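Endoglucanase (Komagataeibacter sucrofermentans, PDB 6VC5) probably acts as a family 8 endoglucanase that hydrolyses internal beta-1,4-glucosidic linkages in cellulose and related beta-glucans. Local coordinates at residues Ile184-Pro196 / Glu239-Tyr251. Numbering follows the deposited sequence.
Sequences IIAKGRFGEWKLP and ELLADFSRFWNHY
A salt-bridge network and an aromatic cluster join the loop after helix 172-187 to helix 238-251. Arg189 NH1 donates to Asp243 OD2 at 2.9 Å and 167°, meeting the oxygen on its anti side, and the two flat groups lie almost in one plane. Arg246 NH1 bonds to Asp243 OD1 at 2.9 Å, so each carboxylate oxygen has its own arginine, which would be expected to favour the ionised form. The rotation of the Arg189 group is fixed further by NE, bonded to Ala186 O (3.1 Å), and by a second NH1 bond to Lys194 O, while Leu240 CD1 covers one face. With an alanine here, Asp243 OD2 would be likely to lose its charged partner across the contact, Arg246 being left on OD1, and the link from Ala186 O to Lys194 O would probably go too. Both segments belong to the family 8 catalytic domain, an (alpha/alpha)6 barrel, the contact centre lying about 19 Å from the chain centre. Paired backbone bonds between Phe190 and Leu195 (N to O both ways) close a tight turn, type I from Gly191 to Lys194 with a G1 bulge, that presents the Trp193 indole to the helix. Phe247, its CG anti to the backbone N (chi1 175°), directs a ring edge onto the indole face in a T-shaped pair, planes at 63° and Phe247 CD1 3.6 Å from Trp193 CG. Leu195 CD1 sits 4.0 Å from the centroid of the Phe247 ring, a CH-pi contact; CD2 packs on Phe244 CE1. Trp193 CH2 lies over the His250 ring, 3.4 Å from His250 CG. One water donates to both Trp193 O and Asp243 O.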
# COMPACT_ATOMS: atom_id res chain seq x y z
N ILE A 184 5.08 2.60 -16.23
CA ILE A 184 5.56 1.27 -15.87
C ILE A 184 4.39 0.32 -15.64
O ILE A 184 4.43 -0.85 -16.05
CB ILE A 184 6.47 1.37 -14.64
CG1 ILE A 184 7.80 2.04 -15.02
CG2 ILE A 184 6.69 -0.01 -14.01
CD1 ILE A 184 8.52 2.69 -13.85
N ILE A 185 3.34 0.79 -14.96
CA ILE A 185 2.17 -0.06 -14.72
C ILE A 185 1.48 -0.44 -16.03
O ILE A 185 1.05 -1.58 -16.21
CB ILE A 185 1.20 0.61 -13.73
CG1 ILE A 185 1.81 0.64 -12.33
CG2 ILE A 185 -0.13 -0.13 -13.71
CD1 ILE A 185 1.07 1.56 -11.36
N ALA A 186 1.36 0.52 -16.95
CA ALA A 186 0.74 0.22 -18.23
C ALA A 186 1.50 -0.87 -18.98
O ALA A 186 0.90 -1.78 -19.56
CB ALA A 186 0.64 1.49 -19.08
N LYS A 187 2.84 -0.82 -18.93
CA LYS A 187 3.65 -1.75 -19.71
C LYS A 187 3.88 -3.07 -18.99
O LYS A 187 3.95 -4.12 -19.65
CB LYS A 187 5.00 -1.12 -20.06
CG LYS A 187 5.79 -2.00 -21.01
CD LYS A 187 7.19 -1.51 -21.18
CE LYS A 187 7.78 -2.05 -22.48
NZ LYS A 187 7.46 -3.50 -22.65
N GLY A 188 4.03 -3.05 -17.67
CA GLY A 188 4.37 -4.23 -16.91
C GLY A 188 3.16 -5.07 -16.56
O GLY A 188 2.86 -5.29 -15.39
N ARG A 189 2.44 -5.53 -17.59
CA ARG A 189 1.27 -6.37 -17.39
C ARG A 189 1.42 -7.64 -18.22
O ARG A 189 2.01 -7.62 -19.30
CB ARG A 189 -0.02 -5.62 -17.71
CG ARG A 189 -0.27 -4.48 -16.74
CD ARG A 189 -1.59 -3.78 -16.97
NE ARG A 189 -1.64 -3.13 -18.28
CZ ARG A 189 -2.65 -3.26 -19.14
NH1 ARG A 189 -3.69 -4.01 -18.83
NH2 ARG A 189 -2.63 -2.63 -20.31
N PHE A 190 0.89 -8.74 -17.69
CA PHE A 190 1.28 -10.05 -18.19
C PHE A 190 0.08 -10.98 -18.26
O PHE A 190 -0.89 -10.84 -17.50
CB PHE A 190 2.36 -10.69 -17.29
CG PHE A 190 3.62 -9.89 -17.19
CD1 PHE A 190 4.67 -10.11 -18.08
CD2 PHE A 190 3.74 -8.88 -16.25
CE1 PHE A 190 5.82 -9.33 -18.00
CE2 PHE A 190 4.87 -8.12 -16.16
CZ PHE A 190 5.92 -8.33 -17.04
N GLY A 191 0.19 -11.97 -19.14
CA GLY A 191 -0.77 -13.05 -19.13
C GLY A 191 -2.02 -12.70 -19.89
O GLY A 191 -2.19 -11.59 -20.42
N GLU A 192 -2.93 -13.68 -19.93
CA GLU A 192 -4.17 -13.54 -20.69
C GLU A 192 -5.08 -12.44 -20.15
O GLU A 192 -5.94 -11.94 -20.90
CB GLU A 192 -4.93 -14.87 -20.72
CG GLU A 192 -5.36 -15.36 -19.33
CD GLU A 192 -5.49 -16.88 -19.29
OE1 GLU A 192 -4.46 -17.57 -19.14
OE2 GLU A 192 -6.63 -17.37 -19.40
N TRP A 193 -4.94 -12.05 -18.89
CA TRP A 193 -5.76 -10.99 -18.30
C TRP A 193 -5.06 -9.64 -18.27
O TRP A 193 -5.67 -8.65 -17.86
CB TRP A 193 -6.18 -11.38 -16.88
CG TRP A 193 -6.89 -12.68 -16.83
CD1 TRP A 193 -6.43 -13.85 -16.29
CD2 TRP A 193 -8.20 -12.94 -17.34
NE1 TRP A 193 -7.40 -14.83 -16.43
CE2 TRP A 193 -8.49 -14.30 -17.07
CE3 TRP A 193 -9.16 -12.16 -17.99
CZ2 TRP A 193 -9.69 -14.90 -17.44
CZ3 TRP A 193 -10.37 -12.76 -18.36
CH2 TRP A 193 -10.62 -14.11 -18.08
N LYS A 194 -3.79 -9.59 -18.68
CA LYS A 194 -3.02 -8.35 -18.74
C LYS A 194 -3.00 -7.66 -17.37
O LYS A 194 -3.37 -6.50 -17.22
CB LYS A 194 -3.55 -7.42 -19.84
CG LYS A 194 -3.59 -8.07 -21.21
CD LYS A 194 -4.68 -7.47 -22.08
CE LYS A 194 -4.13 -6.36 -22.96
NZ LYS A 194 -4.59 -6.48 -24.36
N LEU A 195 -2.54 -8.42 -16.36
CA LEU A 195 -2.53 -7.98 -14.98
C LEU A 195 -1.11 -7.61 -14.53
O LEU A 195 -0.13 -8.19 -15.00
CB LEU A 195 -3.04 -9.10 -14.07
CG LEU A 195 -4.53 -9.44 -14.22
CD1 LEU A 195 -4.85 -10.80 -13.64
CD2 LEU A 195 -5.42 -8.36 -13.56
N PRO A 196 -0.99 -6.69 -13.59
CA PRO A 196 0.33 -6.41 -13.02
C PRO A 196 0.75 -7.52 -12.09
O PRO A 196 -0.11 -8.15 -11.43
CB PRO A 196 0.10 -5.09 -12.25
CG PRO A 196 -1.36 -5.19 -11.81
CD PRO A 196 -2.07 -5.91 -12.95
N GLU A 239 -8.59 2.11 -20.69
CA GLU A 239 -8.01 0.83 -21.07
C GLU A 239 -7.86 -0.10 -19.87
O GLU A 239 -8.30 -1.25 -19.90
CB GLU A 239 -6.65 1.06 -21.72
CG GLU A 239 -5.94 -0.21 -22.18
CD GLU A 239 -4.62 0.07 -22.86
OE1 GLU A 239 -4.06 1.17 -22.65
OE2 GLU A 239 -4.13 -0.81 -23.61
N LEU A 240 -7.25 0.40 -18.80
CA LEU A 240 -6.98 -0.44 -17.64
C LEU A 240 -8.26 -0.81 -16.89
O LEU A 240 -8.39 -1.93 -16.40
CB LEU A 240 -5.99 0.24 -16.70
CG LEU A 240 -4.53 -0.21 -16.77
CD1 LEU A 240 -3.84 0.43 -17.97
CD2 LEU A 240 -3.82 0.13 -15.47
N LEU A 241 -9.19 0.14 -16.76
CA LEU A 241 -10.45 -0.17 -16.10
C LEU A 241 -11.19 -1.28 -16.85
O LEU A 241 -11.77 -2.17 -16.23
CB LEU A 241 -11.32 1.09 -15.98
CG LEU A 241 -12.75 0.86 -15.50
CD1 LEU A 241 -12.78 0.25 -14.12
CD2 LEU A 241 -13.55 2.16 -15.50
N ALA A 242 -11.16 -1.25 -18.18
CA ALA A 242 -11.83 -2.28 -18.96
C ALA A 242 -11.18 -3.64 -18.75
O ALA A 242 -11.87 -4.66 -18.64
CB ALA A 242 -11.84 -1.90 -20.44
N ASP A 243 -9.85 -3.67 -18.69
CA ASP A 243 -9.13 -4.92 -18.46
C ASP A 243 -9.42 -5.49 -17.07
O ASP A 243 -9.68 -6.69 -16.93
CB ASP A 243 -7.63 -4.73 -18.67
CG ASP A 243 -7.25 -4.56 -20.13
OD1 ASP A 243 -8.08 -4.92 -21.01
OD2 ASP A 243 -6.14 -4.06 -20.42
N PHE A 244 -9.38 -4.66 -16.03
CA PHE A 244 -9.72 -5.17 -14.70
C PHE A 244 -11.18 -5.63 -14.65
O PHE A 244 -11.49 -6.66 -14.04
CB PHE A 244 -9.44 -4.12 -13.62
CG PHE A 244 -7.99 -3.99 -13.24
CD1 PHE A 244 -7.33 -5.00 -12.56
CD2 PHE A 244 -7.29 -2.83 -13.56
CE1 PHE A 244 -5.99 -4.86 -12.21
CE2 PHE A 244 -5.95 -2.68 -13.21
CZ PHE A 244 -5.30 -3.70 -12.54
N SER A 245 -12.08 -4.88 -15.29
CA SER A 245 -13.50 -5.25 -15.28
C SER A 245 -13.72 -6.61 -15.93
O SER A 245 -14.50 -7.42 -15.41
CB SER A 245 -14.32 -4.17 -16.00
OG SER A 245 -14.26 -2.93 -15.31
N ARG A 246 -13.04 -6.87 -17.04
CA ARG A 246 -13.19 -8.17 -17.71
C ARG A 246 -12.73 -9.30 -16.80
O ARG A 246 -13.33 -10.38 -16.78
CB ARG A 246 -12.37 -8.18 -19.00
CG ARG A 246 -13.23 -8.27 -20.24
CD ARG A 246 -12.37 -8.36 -21.49
NE ARG A 246 -11.42 -7.26 -21.58
CZ ARG A 246 -11.74 -6.00 -21.85
NH1 ARG A 246 -10.80 -5.07 -21.93
NH2 ARG A 246 -13.01 -5.67 -22.06
N PHE A 247 -11.66 -9.05 -16.04
CA PHE A 247 -11.13 -10.04 -15.12
C PHE A 247 -12.12 -10.32 -13.98
O PHE A 247 -12.47 -11.48 -13.72
CB PHE A 247 -9.78 -9.56 -14.59
CG PHE A 247 -9.18 -10.44 -13.54
CD1 PHE A 247 -8.74 -11.72 -13.85
CD2 PHE A 247 -9.04 -9.99 -12.24
CE1 PHE A 247 -8.19 -12.54 -12.88
CE2 PHE A 247 -8.49 -10.80 -11.26
CZ PHE A 247 -8.07 -12.07 -11.58
N TRP A 248 -12.57 -9.27 -13.28
CA TRP A 248 -13.48 -9.51 -12.16
C TRP A 248 -14.74 -10.23 -12.62
O TRP A 248 -15.23 -11.13 -11.94
CB TRP A 248 -13.93 -8.20 -11.50
CG TRP A 248 -12.91 -7.18 -11.14
CD1 TRP A 248 -12.98 -5.85 -11.44
CD2 TRP A 248 -11.73 -7.35 -10.34
NE1 TRP A 248 -11.90 -5.19 -10.91
CE2 TRP A 248 -11.12 -6.08 -10.23
CE3 TRP A 248 -11.12 -8.45 -9.73
CZ2 TRP A 248 -9.92 -5.88 -9.53
CZ3 TRP A 248 -9.93 -8.25 -9.03
CH2 TRP A 248 -9.35 -6.98 -8.94
N ASN A 249 -15.30 -9.80 -13.75
CA ASN A 249 -16.58 -10.34 -14.18
C ASN A 249 -16.48 -11.74 -14.76
O ASN A 249 -17.49 -12.47 -14.77
CB ASN A 249 -17.23 -9.36 -15.16
CG ASN A 249 -17.77 -8.13 -14.45
OD1 ASN A 249 -18.58 -8.25 -13.54
ND2 ASN A 249 -17.30 -6.96 -14.86
N HIS A 250 -15.30 -12.16 -15.22
CA HIS A 250 -15.13 -13.55 -15.65
C HIS A 250 -15.31 -14.52 -14.50
O HIS A 250 -15.89 -15.60 -14.67
CB HIS A 250 -13.74 -13.77 -16.25
CG HIS A 250 -13.52 -15.17 -16.73
ND1 HIS A 250 -14.06 -15.65 -17.91
CD2 HIS A 250 -12.82 -16.19 -16.19
CE1 HIS A 250 -13.69 -16.91 -18.07
NE2 HIS A 250 -12.95 -17.27 -17.04
N TYR A 251 -14.80 -14.16 -13.32
CA TYR A 251 -14.88 -15.04 -12.17
C TYR A 251 -16.12 -14.80 -11.33
O TYR A 251 -16.69 -15.75 -10.78
CB TYR A 251 -13.60 -14.93 -11.32
CG TYR A 251 -12.44 -15.64 -12.00
CD1 TYR A 251 -12.42 -17.03 -12.07
CD2 TYR A 251 -11.40 -14.93 -12.58
CE1 TYR A 251 -11.39 -17.69 -12.70
CE2 TYR A 251 -10.35 -15.59 -13.20
CZ TYR A 251 -10.36 -16.97 -13.26
OH TYR A 251 -9.34 -17.64 -13.88
O HOH W 1 -8.41 -8.66 -18.35